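Hydrolase (Thermococcus thioreducens, PDB 6IAH) is a phosphatase of the haloacid dehalogenase superfamily that binds magnesium and probably hydrolyses phosphoglycolate among other phosphate esters. Local coordinates at residues Val4-Gly9 / Gly194-Asp199; Gly135-Ala140 / Glu231-Ala236. One frame throughout, in Å; residues are numbered along the deposited sequence.

Interaction 1: Val4-Gly9 / Gly194-Asp199; sequences VFDVDG and GVYIGD. With MG (magnesium ion), chain B.
V4 and F5 pair in parallel with Y196 and I197, three backbone hydrogen bonds (V4 N to V195 O, I197 N to V4 O, D6 N to I197 O) joining adjacent strands 2-5 and 194-198 of the Rossmann-like HAD core. V4 and Y196 share one face of the sheet: V4 CG1 meets the edge of the tyrosine ring, 3.6 Å from CD1. Y196 holds CG anti to its N (chi1 -169°), which carries the ring obliquely across the neighbouring strand until OH lies 3.2 Å from D6 CA. That hydroxyl hydrogen-bonds with V149 O and K179 NZ, and K179 also makes a salt bridge to D6 OD1. A phenylalanine here would keep the ring but lack the hydroxyl, and K179, left with one partner fewer, would probably be held less firmly beside D6. Beyond the strand ends the chains converge on magnesium, with D6 and D8 forming the DxD of the HAD signature. The D6 and D199 carboxylates lie nearly parallel, planes 12° apart, and each gives one oxygen to the metal. Three waters and D8 O, 2.1 Å from magnesium, complete six ligands; water 2 also donates to D199 OD2, its oxygen 2.6 Å from that atom.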
loop_
_atom_site.group_PDB
_atom_site.type_symbol
_atom_site.label_atom_id
_atom_site.label_comp_id
_atom_site.label_asym_id
_atom_site.label_seq_id
_atom_site.Cartn_x
_atom_site.Cartn_y
_atom_site.Cartn_z
ATOM N N VAL A 4 16.538 0.412 -5.918
ATOM C CA VAL A 4 15.314 1.098 -5.536
ATOM C C VAL A 4 14.286 0.061 -5.164
ATOM O O VAL A 4 14.128 -0.934 -5.871
ATOM C CB VAL A 4 14.827 1.993 -6.613
ATOM C CG1 VAL A 4 13.722 2.921 -6.087
ATOM C CG2 VAL A 4 15.980 2.886 -7.102
ATOM N N PHE A 5 13.609 0.306 -4.063
ATOM C CA PHE A 5 12.643 -0.673 -3.509
ATOM C C PHE A 5 11.226 -0.062 -3.466
ATOM O O PHE A 5 11.003 1.140 -3.204
ATOM C CB PHE A 5 12.986 -1.034 -2.050
ATOM C CG PHE A 5 14.402 -1.387 -1.802
ATOM C CD1 PHE A 5 14.829 -2.697 -1.965
ATOM C CD2 PHE A 5 15.307 -0.410 -1.305
ATOM C CE1 PHE A 5 16.143 -3.034 -1.704
ATOM C CE2 PHE A 5 16.619 -0.741 -1.042
ATOM C CZ PHE A 5 17.035 -2.080 -1.223
ATOM N N ASP A 6 10.257 -0.925 -3.704
ATOM C CA ASP A 6 8.918 -0.789 -3.143
ATOM C C ASP A 6 9.029 -1.089 -1.640
ATOM O O ASP A 6 9.975 -1.748 -1.199
ATOM C CB ASP A 6 7.973 -1.804 -3.836
ATOM C CG ASP A 6 6.504 -1.723 -3.348
ATOM O OD1 ASP A 6 5.968 -0.625 -3.100
ATOM O OD2 ASP A 6 5.901 -2.803 -3.220
ATOM N N VAL A 7 8.066 -0.620 -0.858
ATOM C CA VAL A 7 8.036 -0.915 0.570
ATOM C C VAL A 7 7.118 -2.104 0.811
ATOM O O VAL A 7 7.589 -3.144 1.246
ATOM C CB VAL A 7 7.617 0.297 1.372
ATOM C CG1 VAL A 7 7.508 0.002 2.854
ATOM C CG2 VAL A 7 8.592 1.420 1.158
ATOM N N ASP A 8 5.843 -1.967 0.518
ATOM C CA ASP A 8 4.842 -2.990 0.964
ATOM C C ASP A 8 4.924 -4.253 0.111
ATOM O O ASP A 8 4.749 -4.190 -1.089
ATOM C CB ASP A 8 3.413 -2.400 0.890
ATOM C CG ASP A 8 3.158 -1.249 1.922
ATOM O OD1 ASP A 8 4.021 -0.903 2.769
ATOM O OD2 ASP A 8 2.033 -0.687 1.904
ATOM N N GLY A 9 5.151 -5.401 0.739
ATOM C CA GLY A 9 5.316 -6.666 0.065
ATOM C C GLY A 9 6.782 -6.941 -0.308
ATOM O O GLY A 9 7.061 -8.033 -0.814
ATOM N N GLY A 194 20.268 1.177 -12.728
ATOM C CA GLY A 194 19.837 0.539 -11.501
ATOM C C GLY A 194 18.793 -0.501 -11.715
ATOM O O GLY A 194 18.483 -0.907 -12.859
ATOM N N VAL A 195 18.234 -0.915 -10.576
ATOM C CA VAL A 195 17.175 -1.893 -10.533
ATOM C C VAL A 195 16.071 -1.450 -9.540
ATOM O O VAL A 195 16.382 -0.829 -8.507
ATOM C CB VAL A 195 17.734 -3.279 -10.158
ATOM C CG1 VAL A 195 18.468 -3.280 -8.823
ATOM C CG2 VAL A 195 16.646 -4.371 -10.197
ATOM N N TYR A 196 14.810 -1.795 -9.871
ATOM C CA TYR A 196 13.678 -1.604 -8.992
ATOM C C TYR A 196 13.236 -2.969 -8.543
ATOM O O TYR A 196 13.046 -3.825 -9.374
ATOM C CB TYR A 196 12.511 -0.898 -9.684
ATOM C CG TYR A 196 11.430 -0.455 -8.723
ATOM C CD1 TYR A 196 11.614 0.644 -7.877
ATOM C CD2 TYR A 196 10.221 -1.156 -8.609
ATOM C CE1 TYR A 196 10.621 1.020 -6.968
ATOM C CE2 TYR A 196 9.215 -0.769 -7.723
ATOM C CZ TYR A 196 9.417 0.300 -6.888
ATOM O OH TYR A 196 8.430 0.655 -5.977
ATOM N N ILE A 197 13.014 -3.119 -7.240
ATOM C CA ILE A 197 12.498 -4.390 -6.619
ATOM C C ILE A 197 11.049 -4.196 -6.203
ATOM O O ILE A 197 10.790 -3.375 -5.316
ATOM C CB ILE A 197 13.317 -4.759 -5.371
ATOM C CG1 ILE A 197 14.829 -4.559 -5.558
ATOM C CG2 ILE A 197 12.943 -6.173 -4.889
ATOM C CD1 ILE A 197 15.409 -5.191 -6.786
ATOM N N GLY A 198 10.114 -4.936 -6.861
ATOM C CA GLY A 198 8.680 -4.834 -6.638
ATOM C C GLY A 198 8.143 -6.226 -6.269
ATOM O O GLY A 198 8.879 -7.186 -6.324
ATOM N N ASP A 199 6.901 -6.243 -5.834
ATOM C CA ASP A 199 6.132 -7.502 -5.581
ATOM C C ASP A 199 4.893 -7.641 -6.505
ATOM O O ASP A 199 4.292 -8.657 -6.507
ATOM C CB ASP A 199 5.759 -7.574 -4.110
ATOM C CG ASP A 199 4.751 -6.519 -3.684
ATOM O OD1 ASP A 199 4.955 -5.279 -3.873
ATOM O OD2 ASP A 199 3.721 -6.914 -3.108
HETATM MG MG MG B . 4.162 -3.591 -3.057
HETATM O O HOH W 1 3.306 -1.888 -2.456
HETATM O O HOH W 2 2.525 -4.631 -2.597
HETATM O O HOH W 3 3.721 -3.183 -5.079
#

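Interaction 2: Gly135-Ala140 / Glu231-Ala236; sequences GLLERA and EFLENA
Two helices lying on one face of the parallel HAD sheet, 134-141 and 229-239, pack side by side through L136, L137, A140 and L233. Their short segments run in similar directions, 30° apart, with axes 10.0 Å from each other at closest approach. L233 packs against the neighbouring helix with its two methyls divided: CD1 sits 3.9 Å from L136 CB and 4.0 Å from L137 CD2, while CD2 turns to A140 CB at 4.2 Å. Its CG lies beside the backbone N and anti to the carbonyl carbon (chi1 -75°), a setting that carries the branched end across to the other helix. In this layered alpha/beta fold L137 and L233 also face the sheet. Farther from the sheet, L136 spreads its methyls against the aliphatic part of E234, CD2 coming 3.9 Å from E234 CG. The extended E234 chain carries its carboxylate past this apolar patch to a salt bridge with R133. Water 4 bridges the two helices, accepting from R139 NH1 at 2.9 Å in the plane of the guanidinium and donating to E234 OE2.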
loop_
_atom_site.group_PDB
_atom_site.type_symbol
_atom_site.label_atom_id
_atom_site.label_comp_id
_atom_site.label_asym_id
_atom_site.label_seq_id
_atom_site.Cartn_x
_atom_site.Cartn_y
_atom_site.Cartn_z
ATOM N N GLY A 135 20.685 -5.114 8.449
ATOM C CA GLY A 135 22.140 -5.356 8.233
ATOM C C GLY A 135 22.479 -5.390 6.762
ATOM O O GLY A 135 23.503 -4.824 6.331
ATOM N N LEU A 136 21.584 -5.958 5.951
ATOM C CA LEU A 136 21.773 -5.897 4.492
ATOM C C LEU A 136 21.676 -4.502 3.894
ATOM O O LEU A 136 22.442 -4.190 2.961
ATOM C CB LEU A 136 20.884 -6.869 3.746
ATOM C CG LEU A 136 21.160 -8.332 4.085
ATOM C CD1 LEU A 136 20.106 -9.273 3.516
ATOM C CD2 LEU A 136 22.566 -8.755 3.610
ATOM N N LEU A 137 20.762 -3.672 4.388
ATOM C CA LEU A 137 20.617 -2.323 3.846
ATOM C C LEU A 137 21.860 -1.525 4.201
ATOM O O LEU A 137 22.335 -0.692 3.432
ATOM C CB LEU A 137 19.335 -1.639 4.370
ATOM C CG LEU A 137 18.019 -2.249 3.899
ATOM C CD1 LEU A 137 16.854 -1.774 4.717
ATOM C CD2 LEU A 137 17.776 -2.014 2.417
ATOM N N GLU A 138 22.330 -1.733 5.424
ATOM C CA GLU A 138 23.542 -1.115 5.898
ATOM C C GLU A 138 24.697 -1.566 5.045
ATOM O O GLU A 138 25.440 -0.741 4.493
ATOM C CB GLU A 138 23.789 -1.434 7.368
ATOM C CG GLU A 138 22.804 -0.763 8.340
ATOM C CD GLU A 138 22.674 -1.494 9.717
ATOM O OE1 GLU A 138 23.526 -2.367 10.086
ATOM O OE2 GLU A 138 21.688 -1.210 10.451
ATOM N N ARG A 139 24.802 -2.864 4.868
ATOM C CA ARG A 139 25.898 -3.340 4.018
ATOM C C ARG A 139 25.822 -2.783 2.607
ATOM O O ARG A 139 26.838 -2.292 2.081
ATOM C CB ARG A 139 25.941 -4.862 3.994
ATOM C CG ARG A 139 26.487 -5.401 5.269
ATOM C CD ARG A 139 26.164 -6.852 5.353
ATOM N NE ARG A 139 26.741 -7.595 4.230
ATOM C CZ ARG A 139 26.538 -8.876 3.980
ATOM N NH1 ARG A 139 25.757 -9.590 4.761
ATOM N NH2 ARG A 139 27.110 -9.459 2.902
ATOM N N ALA A 140 24.612 -2.794 2.012
ATOM C CA ALA A 140 24.454 -2.344 0.627
ATOM C C ALA A 140 24.704 -0.880 0.427
ATOM O O ALA A 140 25.212 -0.513 -0.621
ATOM C CB ALA A 140 23.122 -2.696 0.103
ATOM N N GLU A 231 17.647 -12.124 -0.268
ATOM C CA GLU A 231 18.433 -12.932 -1.206
ATOM C C GLU A 231 18.910 -12.038 -2.339
ATOM O O GLU A 231 20.061 -12.117 -2.778
ATOM C CB GLU A 231 17.607 -14.080 -1.754
ATOM C CG GLU A 231 18.331 -14.948 -2.766
ATOM C CD GLU A 231 17.464 -16.138 -3.120
ATOM O OE1 GLU A 231 17.341 -17.002 -2.241
ATOM O OE2 GLU A 231 16.800 -16.140 -4.187
ATOM N N PHE A 232 18.020 -11.182 -2.800
ATOM C CA PHE A 232 18.442 -10.201 -3.781
ATOM C C PHE A 232 19.642 -9.377 -3.325
ATOM O O PHE A 232 20.651 -9.196 -4.068
ATOM C CB PHE A 232 17.299 -9.283 -4.199
ATOM C CG PHE A 232 17.777 -8.274 -5.202
ATOM C CD1 PHE A 232 17.976 -8.672 -6.510
ATOM C CD2 PHE A 232 18.247 -7.046 -4.787
ATOM C CE1 PHE A 232 18.487 -7.823 -7.434
ATOM C CE2 PHE A 232 18.808 -6.179 -5.731
ATOM C CZ PHE A 232 18.907 -6.589 -7.023
ATOM N N LEU A 233 19.563 -8.838 -2.114
ATOM C CA LEU A 233 20.660 -7.965 -1.637
ATOM C C LEU A 233 21.959 -8.717 -1.413
ATOM O O LEU A 233 23.010 -8.214 -1.723
ATOM C CB LEU A 233 20.298 -7.207 -0.370
ATOM C CG LEU A 233 19.330 -6.045 -0.616
ATOM C CD1 LEU A 233 18.831 -5.533 0.714
ATOM C CD2 LEU A 233 19.904 -4.884 -1.441
ATOM N N GLU A 234 21.868 -9.947 -0.928
ATOM C CA GLU A 234 23.032 -10.782 -0.789
ATOM C C GLU A 234 23.687 -11.118 -2.124
ATOM O O GLU A 234 24.891 -11.023 -2.235
ATOM C CB GLU A 234 22.634 -12.088 -0.122
ATOM C CG GLU A 234 22.435 -11.917 1.328
ATOM C CD GLU A 234 21.932 -13.195 1.969
ATOM O OE1 GLU A 234 21.268 -14.000 1.275
ATOM O OE2 GLU A 234 22.241 -13.360 3.170
ATOM N N ASN A 235 22.886 -11.471 -3.138
ATOM C CA ASN A 235 23.442 -11.707 -4.479
ATOM C C ASN A 235 24.103 -10.456 -5.003
ATOM O O ASN A 235 25.190 -10.520 -5.529
ATOM C CB ASN A 235 22.367 -12.129 -5.456
ATOM C CG ASN A 235 21.791 -13.486 -5.133
ATOM O OD1 ASN A 235 22.343 -14.227 -4.346
ATOM N ND2 ASN A 235 20.671 -13.800 -5.734
ATOM N N ALA A 236 23.491 -9.304 -4.781
ATOM C CA ALA A 236 24.070 -8.037 -5.298
ATOM C C ALA A 236 25.419 -7.713 -4.651
ATOM O O ALA A 236 26.367 -7.258 -5.304
ATOM C CB ALA A 236 23.114 -6.887 -5.085
HETATM O O HOH W 4 25.047 -12.394 4.227
#

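How the interactions relate
Interactions 1 and 2 are successive layers of one core, their centres 13 Å apart. The strand pair supplies F5, V195 and I197 to the face on which the helices lie. F5 CZ touches both helices, 3.7 Å from L137 CD2 and 4.0 Å from L233 CD2, while F232 rests over the second strand, its CE2 3.7 Å from I197 CD1. Magnesium is bound at the C-terminal ends of the strands in interaction 1; interaction 2 contributes no ligand to it, the nearest side-chain atoms of L137 and D6 being about 12 Å apart. Along the sequence the segments alternate, so the helix of 135-140 comes between the two strands and that of 231-236 follows both.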